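PDB 6Y5Z: capsid protein VP1 from Human polyomavirus 12, which probably forms, as disulfide-linked pentamers, the T=7 icosahedral outer shell of the virus. Local coordinates for residues Ser171-Leu176 with Asp190-Glu195; Gly139-His144 with Ile153-Val158; Pro63-Ala68 with Tyr125-Val130. All coordinates share one frame; numbering follows the deposited sequence. Where two conformers were deposited one is given.

Contact 1: Ser171-Leu176 with Asp190-Glu195; sequences SAKAKL and DPSRNE
Lys173 reaches across to Asp190 and closes a salt bridge, with NZ 2.8 Å from OD2. The ammonium comes to the syn side of that oxygen, 31° out of the carboxylate plane, and the two side chains meet at roughly a right angle. A bend at chi2 (-64°) turns the lysine chain, which then runs straight out to NZ. There the Ser192 hydroxyl adds a weak bond, NZ to OG at 3.3 Å, and Gln138 OE1 of the neighbouring strand 136-139 takes another. Lys173 CG lies over one face of the Arg193 guanidinium, toward its rim, 3.8 Å from NH2.

The carboxylate is positioned by its own turn. Asp190 OD1 accepts from the backbone N of Ser192 (3.0 Å), which makes an Asx turn, and from Ser192 OG (2.7 Å), both coming from the same face. Arg193 N closes the type I turn 190-193 on Asp190 O, and Asn194 ND2, just past the turn, reaches the same oxygen from the opposite face. The contact thus ties outer strand 173-175 of the three-stranded sheet to the loop after strand 187-189, where Tyr265 of a second subunit packs on Pro191 and Ser192.

Two cations share one anion. Lys173 holds Asp190 OD2 directly, whereas Arg193 NE, 3.9 Å from the same oxygen, acts through charge alone. The buried carboxylate would be expected to stay ionised, its charge balanced by the two basic groups gathered round it.

Contact 2: Gly139-His144 with Ile153-Val158; sequences GIQQSH and IVPKSV
Gly139 and Pro155 bring the two backbones to within 5.5 Å, CA to CA, at the point where strand 136-139 runs out into the loop. With no side chain on Gly139, the proline ring can settle against the main chain, its CG 3.9 Å from Gly139 CA. The Gln141 and Pro155 side chains come at each other from opposite directions. The glutamine chain is extended beyond CG (chi2 -179°) and carries OE1 to the ring, 3.4 Å from Pro155 CG and equally near CD.

The amide is held at both ends. Gln141 NE2 donates to Ser143 O at 3.0 Å, with that oxygen lying in the amide plane, while OE1 accepts from a water 2.8 Å away. The same water takes the N-H of Lys156, so it joins the glutamine to the turn that contains the proline. That turn is tied by Ser157 N to Val154 O, and by Val154 N to Ser157 OG along a nearly straight bond (168°).

Trp187 and Thr186 also pack on Pro155, and farther along the segment Gln142 NE2 and His144 NE2 hydrogen-bond to Asp107 and Thr38 of a second subunit. The arrangement belongs to the long excursion between strands 136-139 and 173-175, part of the EF loop of the polyomavirus VP1 jelly roll.

Contact 3: Pro63-Ala68 with Tyr125-Val130; sequences PYYSCA and YHMFAV
Two tyrosines, Tyr65 and Tyr125, bring their hydroxyl oxygens to 2.9 Å although the nearest CA atoms of their segments, those of Tyr65 and Met127, are 9.0 Å apart. The setting is the C-H-E-F sheet of the VP1 jelly roll: strands 66-71 and 124-131 both pair with strand 237-250, which lies between them in sheet order, but not with each other, so they meet here through long side chains alone.

Tyr65 extends its ring toward strand 124-131. Tyr125 comes to meet it with CG anti to the backbone N (chi1 -176°), and the two side chains cross at about a right angle. The phenol oxygen of Tyr125 lies close to the plane of the Tyr65 ring, at its edge. Carbon contact adds to the polar one, Tyr65 CE1 lying 4.2 Å from Tyr125 CE2. The firmer polar partner of the Tyr65 hydroxyl is the carbonyl oxygen of Trp187, which ties this ring to strand 187-189 of the three-stranded sheet; both phenols are buried.

Two residues apart on the strand, Tyr125 and Met127 both point toward the segment of Tyr65, whereas Phe128 packs on strand 257-276. Phe215 of a second subunit lies against Tyr125, the ring planes inclined at about 25°, and also touches Met127, so this patch continues into the pentamer interface.

Met127 was deposited in two conformers; in the one described here the chain is bent at chi2 and chi3 and makes a Met-aromatic contact at the ring edge: SD is 5.0 Å from the centroid of the Tyr65 ring, and CG sits 3.8 Å from Tyr65 CE1.

Overall arrangement
Along the chain, contact 3 closes first, then contact 2, then contact 1. Contact 3 lies at the chain's centre, within the C-H-E-F sheet of the jelly roll. Contacts 1 and 2 belong to the excursion between strands 124-131 and 197-204, around the three-stranded sheet 173-175, 136-139, 187-189. Their centres are about 13 Å apart, and Ala172 O meets Gly139 N in a probable backbone hydrogen bond just ahead of strand 173-175, onto the end of strand 136-139. Leu176 packs on Tyr65 and Cys67, linking contact 1 to contact 3, about 15 Å between centres. Contacts 2 and 3 do not touch. All three reach the second subunit, consistent with loop and barrel both holding the pentamer together.

Contact 1: Ser171-Leu176 with Asp190-Glu195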
# COMPACT_ATOMS: atom_id res chain seq x y z
N SER D 171 -25.43 -9.55 -24.21
CA SER D 171 -26.30 -8.72 -25.09
C SER D 171 -26.27 -7.24 -24.66
O SER D 171 -26.73 -6.39 -25.46
CB SER D 171 -27.69 -9.30 -25.12
OG SER D 171 -28.38 -9.00 -23.92
N ALA D 172 -25.78 -6.90 -23.45
CA ALA D 172 -25.82 -5.53 -22.91
C ALA D 172 -24.59 -4.75 -23.36
O ALA D 172 -23.68 -4.51 -22.55
CB ALA D 172 -25.97 -5.56 -21.42
N LYS D 173 -24.53 -4.42 -24.65
CA LYS D 173 -23.39 -3.70 -25.26
C LYS D 173 -23.84 -2.31 -25.66
O LYS D 173 -24.92 -2.16 -26.23
CB LYS D 173 -22.86 -4.42 -26.50
CG LYS D 173 -22.46 -5.86 -26.30
CD LYS D 173 -21.28 -6.01 -25.35
CE LYS D 173 -20.66 -7.38 -25.43
NZ LYS D 173 -19.54 -7.56 -24.47
N ALA D 174 -22.98 -1.33 -25.43
CA ALA D 174 -23.23 0.05 -25.88
C ALA D 174 -21.89 0.77 -26.09
O ALA D 174 -20.83 0.19 -25.80
CB ALA D 174 -24.11 0.78 -24.90
N LYS D 175 -21.95 1.94 -26.69
CA LYS D 175 -20.79 2.83 -26.87
C LYS D 175 -20.99 4.11 -26.06
O LYS D 175 -22.12 4.61 -26.02
CB LYS D 175 -20.61 3.12 -28.36
CG LYS D 175 -20.21 1.89 -29.16
CD LYS D 175 -20.17 2.05 -30.64
CE LYS D 175 -19.87 0.72 -31.30
NZ LYS D 175 -19.30 0.88 -32.66
N LEU D 176 -19.93 4.62 -25.45
CA LEU D 176 -20.01 5.86 -24.65
C LEU D 176 -20.02 7.04 -25.62
O LEU D 176 -18.93 7.54 -25.96
CB LEU D 176 -18.85 5.91 -23.66
CG LEU D 176 -18.81 7.16 -22.77
CD1 LEU D 176 -20.15 7.43 -22.11
CD2 LEU D 176 -17.71 7.03 -21.72
N ASP D 190 -15.74 -2.32 -21.55
CA ASP D 190 -15.87 -3.70 -22.05
C ASP D 190 -14.50 -4.28 -22.41
O ASP D 190 -13.87 -3.86 -23.40
CB ASP D 190 -16.80 -3.72 -23.26
CG ASP D 190 -17.10 -5.13 -23.76
OD1 ASP D 190 -16.52 -6.11 -23.21
OD2 ASP D 190 -17.92 -5.23 -24.67
N PRO D 191 -13.95 -5.25 -21.65
CA PRO D 191 -12.62 -5.76 -21.93
C PRO D 191 -12.59 -6.68 -23.17
O PRO D 191 -11.53 -7.02 -23.63
CB PRO D 191 -12.26 -6.56 -20.67
CG PRO D 191 -13.59 -7.02 -20.16
CD PRO D 191 -14.56 -5.89 -20.47
N SER D 192 -13.75 -7.08 -23.67
CA SER D 192 -13.89 -7.96 -24.85
C SER D 192 -13.88 -7.12 -26.13
O SER D 192 -13.76 -7.72 -27.21
CB SER D 192 -15.13 -8.81 -24.78
OG SER D 192 -16.31 -8.08 -25.05
N ARG D 193 -14.02 -5.79 -26.03
CA ARG D 193 -13.90 -4.88 -27.20
C ARG D 193 -12.77 -3.89 -26.91
O ARG D 193 -11.69 -4.36 -26.43
CB ARG D 193 -15.27 -4.30 -27.50
CG ARG D 193 -16.28 -5.40 -27.77
CD ARG D 193 -17.63 -4.86 -28.18
NE ARG D 193 -18.51 -5.97 -28.50
CZ ARG D 193 -19.70 -5.85 -29.07
NH1 ARG D 193 -20.17 -4.66 -29.35
NH2 ARG D 193 -20.43 -6.93 -29.34
N ASN D 194 -12.95 -2.62 -27.24
CA ASN D 194 -11.92 -1.57 -26.98
C ASN D 194 -10.56 -1.96 -27.55
O ASN D 194 -9.51 -1.67 -26.91
CB ASN D 194 -11.85 -1.28 -25.47
CG ASN D 194 -13.06 -0.50 -25.01
OD1 ASN D 194 -13.38 0.55 -25.60
ND2 ASN D 194 -13.76 -1.01 -24.02
N GLU D 195 -10.52 -2.54 -28.75
CA GLU D 195 -9.23 -2.89 -29.40
C GLU D 195 -8.46 -1.59 -29.71
O GLU D 195 -7.21 -1.64 -29.74
CB GLU D 195 -9.44 -3.70 -30.67
CG GLU D 195 -8.14 -4.20 -31.27
O HOH W 1 -19.59 -2.00 -28.23

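Contact 2: Gly139-His144 with Ile153-Val158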
# COMPACT_ATOMS: atom_id res chain seq x y z
N GLY D 139 -22.89 -3.61 -20.07
CA GLY D 139 -23.88 -3.38 -19.02
C GLY D 139 -23.81 -4.42 -17.93
O GLY D 139 -23.57 -5.59 -18.22
N ILE D 140 -24.02 -3.98 -16.70
CA ILE D 140 -24.02 -4.84 -15.49
C ILE D 140 -24.59 -3.97 -14.36
O ILE D 140 -24.35 -2.76 -14.35
CB ILE D 140 -22.63 -5.42 -15.20
CG1 ILE D 140 -22.67 -6.33 -13.97
CG2 ILE D 140 -21.57 -4.30 -15.09
CD1 ILE D 140 -21.48 -7.24 -13.83
N GLN D 141 -25.40 -4.56 -13.49
CA GLN D 141 -26.14 -3.81 -12.45
C GLN D 141 -26.08 -4.56 -11.13
O GLN D 141 -26.06 -5.81 -11.14
CB GLN D 141 -27.61 -3.62 -12.84
CG GLN D 141 -27.77 -2.87 -14.15
CD GLN D 141 -29.19 -2.62 -14.61
OE1 GLN D 141 -29.39 -2.21 -15.74
NE2 GLN D 141 -30.19 -2.83 -13.75
N GLN D 142 -26.20 -3.83 -10.03
CA GLN D 142 -26.32 -4.44 -8.68
C GLN D 142 -27.69 -5.11 -8.52
O GLN D 142 -27.78 -6.12 -7.81
CB GLN D 142 -26.05 -3.39 -7.61
CG GLN D 142 -25.96 -3.99 -6.21
CD GLN D 142 -25.16 -3.10 -5.29
OE1 GLN D 142 -23.95 -3.30 -5.11
NE2 GLN D 142 -25.80 -2.05 -4.81
N SER D 143 -28.74 -4.54 -9.14
CA SER D 143 -30.13 -5.03 -9.06
C SER D 143 -30.80 -4.90 -10.42
O SER D 143 -30.82 -3.78 -10.98
CB SER D 143 -30.92 -4.30 -8.01
OG SER D 143 -32.31 -4.61 -8.17
N HIS D 144 -31.35 -5.99 -10.92
CA HIS D 144 -32.09 -5.99 -12.20
C HIS D 144 -33.43 -5.25 -12.05
O HIS D 144 -34.04 -4.95 -13.10
CB HIS D 144 -32.24 -7.43 -12.72
CG HIS D 144 -33.28 -8.25 -12.02
ND1 HIS D 144 -34.57 -8.42 -12.54
CD2 HIS D 144 -33.21 -8.98 -10.89
CE1 HIS D 144 -35.24 -9.22 -11.72
NE2 HIS D 144 -34.45 -9.57 -10.69
N ILE D 153 -29.07 6.56 -20.98
CA ILE D 153 -28.80 5.30 -21.70
C ILE D 153 -28.36 4.29 -20.65
O ILE D 153 -27.31 4.54 -19.98
CB ILE D 153 -27.75 5.45 -22.83
CG1 ILE D 153 -28.03 6.62 -23.78
CG2 ILE D 153 -27.64 4.13 -23.57
CD1 ILE D 153 -29.40 6.59 -24.42
N VAL D 154 -29.14 3.23 -20.49
CA VAL D 154 -28.93 2.14 -19.51
C VAL D 154 -29.11 0.82 -20.25
O VAL D 154 -29.54 0.84 -21.40
CB VAL D 154 -29.89 2.28 -18.31
CG1 VAL D 154 -29.55 3.50 -17.48
CG2 VAL D 154 -31.35 2.35 -18.75
N PRO D 155 -28.76 -0.33 -19.66
CA PRO D 155 -28.89 -1.61 -20.35
C PRO D 155 -30.27 -1.85 -20.99
O PRO D 155 -30.33 -2.41 -22.08
CB PRO D 155 -28.54 -2.62 -19.26
CG PRO D 155 -27.47 -1.88 -18.49
CD PRO D 155 -28.04 -0.48 -18.37
N LYS D 156 -31.34 -1.39 -20.34
CA LYS D 156 -32.72 -1.53 -20.89
C LYS D 156 -32.79 -0.85 -22.27
O LYS D 156 -33.63 -1.29 -23.11
CB LYS D 156 -33.74 -0.91 -19.94
CG LYS D 156 -35.19 -1.12 -20.36
CD LYS D 156 -36.16 -0.41 -19.47
CE LYS D 156 -37.59 -0.59 -19.95
NZ LYS D 156 -38.54 0.03 -19.00
N SER D 157 -31.97 0.17 -22.53
CA SER D 157 -31.93 0.91 -23.82
C SER D 157 -31.51 -0.03 -24.96
O SER D 157 -31.83 0.30 -26.12
CB SER D 157 -31.01 2.10 -23.76
OG SER D 157 -31.40 2.97 -22.70
N VAL D 158 -30.77 -1.12 -24.68
CA VAL D 158 -30.11 -1.97 -25.71
C VAL D 158 -30.55 -3.44 -25.64
O VAL D 158 -30.30 -4.15 -26.61
CB VAL D 158 -28.58 -1.86 -25.65
CG1 VAL D 158 -28.14 -0.42 -25.82
CG2 VAL D 158 -27.99 -2.49 -24.40
O HOH W 2 -31.23 -0.95 -17.42

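Contact 3: Pro63-Ala68 with Tyr125-Val130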
# COMPACT_ATOMS: atom_id res chain seq x y z
N PRO D 63 -23.87 9.39 -10.37
CA PRO D 63 -22.78 9.83 -11.24
C PRO D 63 -22.75 9.13 -12.60
O PRO D 63 -23.21 8.00 -12.74
CB PRO D 63 -21.51 9.47 -10.44
CG PRO D 63 -21.96 8.29 -9.59
CD PRO D 63 -23.40 8.63 -9.22
N TYR D 64 -22.21 9.85 -13.57
CA TYR D 64 -22.17 9.46 -15.00
C TYR D 64 -20.73 9.47 -15.49
O TYR D 64 -19.89 10.19 -14.94
CB TYR D 64 -22.99 10.42 -15.86
CG TYR D 64 -24.44 10.45 -15.47
CD1 TYR D 64 -25.33 9.54 -16.03
CD2 TYR D 64 -24.91 11.31 -14.50
CE1 TYR D 64 -26.65 9.52 -15.65
CE2 TYR D 64 -26.24 11.29 -14.11
CZ TYR D 64 -27.11 10.37 -14.66
OH TYR D 64 -28.41 10.27 -14.27
N TYR D 65 -20.49 8.79 -16.60
CA TYR D 65 -19.24 8.95 -17.38
C TYR D 65 -19.25 10.33 -18.04
O TYR D 65 -20.29 10.77 -18.55
CB TYR D 65 -19.08 7.84 -18.41
CG TYR D 65 -18.75 6.50 -17.81
CD1 TYR D 65 -17.47 6.23 -17.33
CD2 TYR D 65 -19.70 5.50 -17.67
CE1 TYR D 65 -17.17 5.03 -16.72
CE2 TYR D 65 -19.40 4.29 -17.08
CZ TYR D 65 -18.12 4.04 -16.61
OH TYR D 65 -17.82 2.83 -16.05
N SER D 66 -18.09 10.99 -18.03
CA SER D 66 -17.76 12.15 -18.88
C SER D 66 -17.16 11.64 -20.19
O SER D 66 -16.42 10.63 -20.19
CB SER D 66 -16.81 13.05 -18.16
OG SER D 66 -17.41 13.57 -16.98
N CYS D 67 -17.39 12.34 -21.30
CA CYS D 67 -16.72 12.02 -22.58
C CYS D 67 -16.72 13.22 -23.51
O CYS D 67 -17.57 14.10 -23.38
CB CYS D 67 -17.30 10.80 -23.28
SG CYS D 67 -19.05 10.98 -23.72
N ALA D 68 -15.72 13.24 -24.38
CA ALA D 68 -15.56 14.31 -25.37
C ALA D 68 -14.86 13.71 -26.59
O ALA D 68 -13.99 12.83 -26.45
CB ALA D 68 -14.80 15.48 -24.78
N TYR D 125 -14.11 6.02 -7.34
CA TYR D 125 -14.15 5.36 -8.66
C TYR D 125 -13.43 6.30 -9.62
O TYR D 125 -13.90 7.44 -9.84
CB TYR D 125 -15.58 5.09 -9.09
CG TYR D 125 -15.68 4.35 -10.39
CD1 TYR D 125 -15.55 2.97 -10.41
CD2 TYR D 125 -15.89 5.01 -11.58
CE1 TYR D 125 -15.60 2.26 -11.59
CE2 TYR D 125 -15.99 4.31 -12.76
CZ TYR D 125 -15.87 2.93 -12.77
OH TYR D 125 -15.92 2.23 -13.94
N HIS D 126 -12.28 5.87 -10.11
CA HIS D 126 -11.45 6.65 -11.04
C HIS D 126 -11.33 5.84 -12.31
O HIS D 126 -11.05 4.63 -12.23
CB HIS D 126 -10.08 6.98 -10.49
CG HIS D 126 -10.14 7.91 -9.34
ND1 HIS D 126 -10.44 9.25 -9.51
CD2 HIS D 126 -9.94 7.72 -8.02
CE1 HIS D 126 -10.44 9.83 -8.33
NE2 HIS D 126 -10.13 8.91 -7.40
N MET D 127 -11.56 6.46 -13.45
CA MET D 127 -11.22 5.80 -14.72
C MET D 127 -10.96 6.87 -15.78
O MET D 127 -11.52 7.97 -15.71
CB MET D 127 -12.33 4.83 -15.16
CG MET D 127 -13.57 5.53 -15.60
SD MET D 127 -13.46 5.79 -17.37
CE MET D 127 -13.44 4.05 -17.80
N PHE D 128 -10.04 6.54 -16.68
CA PHE D 128 -9.88 7.38 -17.88
C PHE D 128 -9.57 6.46 -19.04
O PHE D 128 -9.10 5.32 -18.87
CB PHE D 128 -8.81 8.44 -17.70
CG PHE D 128 -7.41 7.92 -17.66
CD1 PHE D 128 -6.86 7.45 -16.47
CD2 PHE D 128 -6.62 7.94 -18.80
CE1 PHE D 128 -5.56 6.98 -16.45
CE2 PHE D 128 -5.31 7.50 -18.75
CZ PHE D 128 -4.79 7.02 -17.57
N ALA D 129 -9.90 6.95 -20.23
CA ALA D 129 -9.66 6.22 -21.46
C ALA D 129 -9.32 7.21 -22.56
O ALA D 129 -9.82 8.34 -22.56
CB ALA D 129 -10.84 5.36 -21.86
N VAL D 130 -8.43 6.76 -23.42
CA VAL D 130 -8.03 7.49 -24.65
C VAL D 130 -8.19 6.51 -25.80
O VAL D 130 -7.59 5.44 -25.74
CB VAL D 130 -6.60 8.04 -24.52
CG1 VAL D 130 -6.15 8.77 -25.78
CG2 VAL D 130 -6.45 8.92 -23.29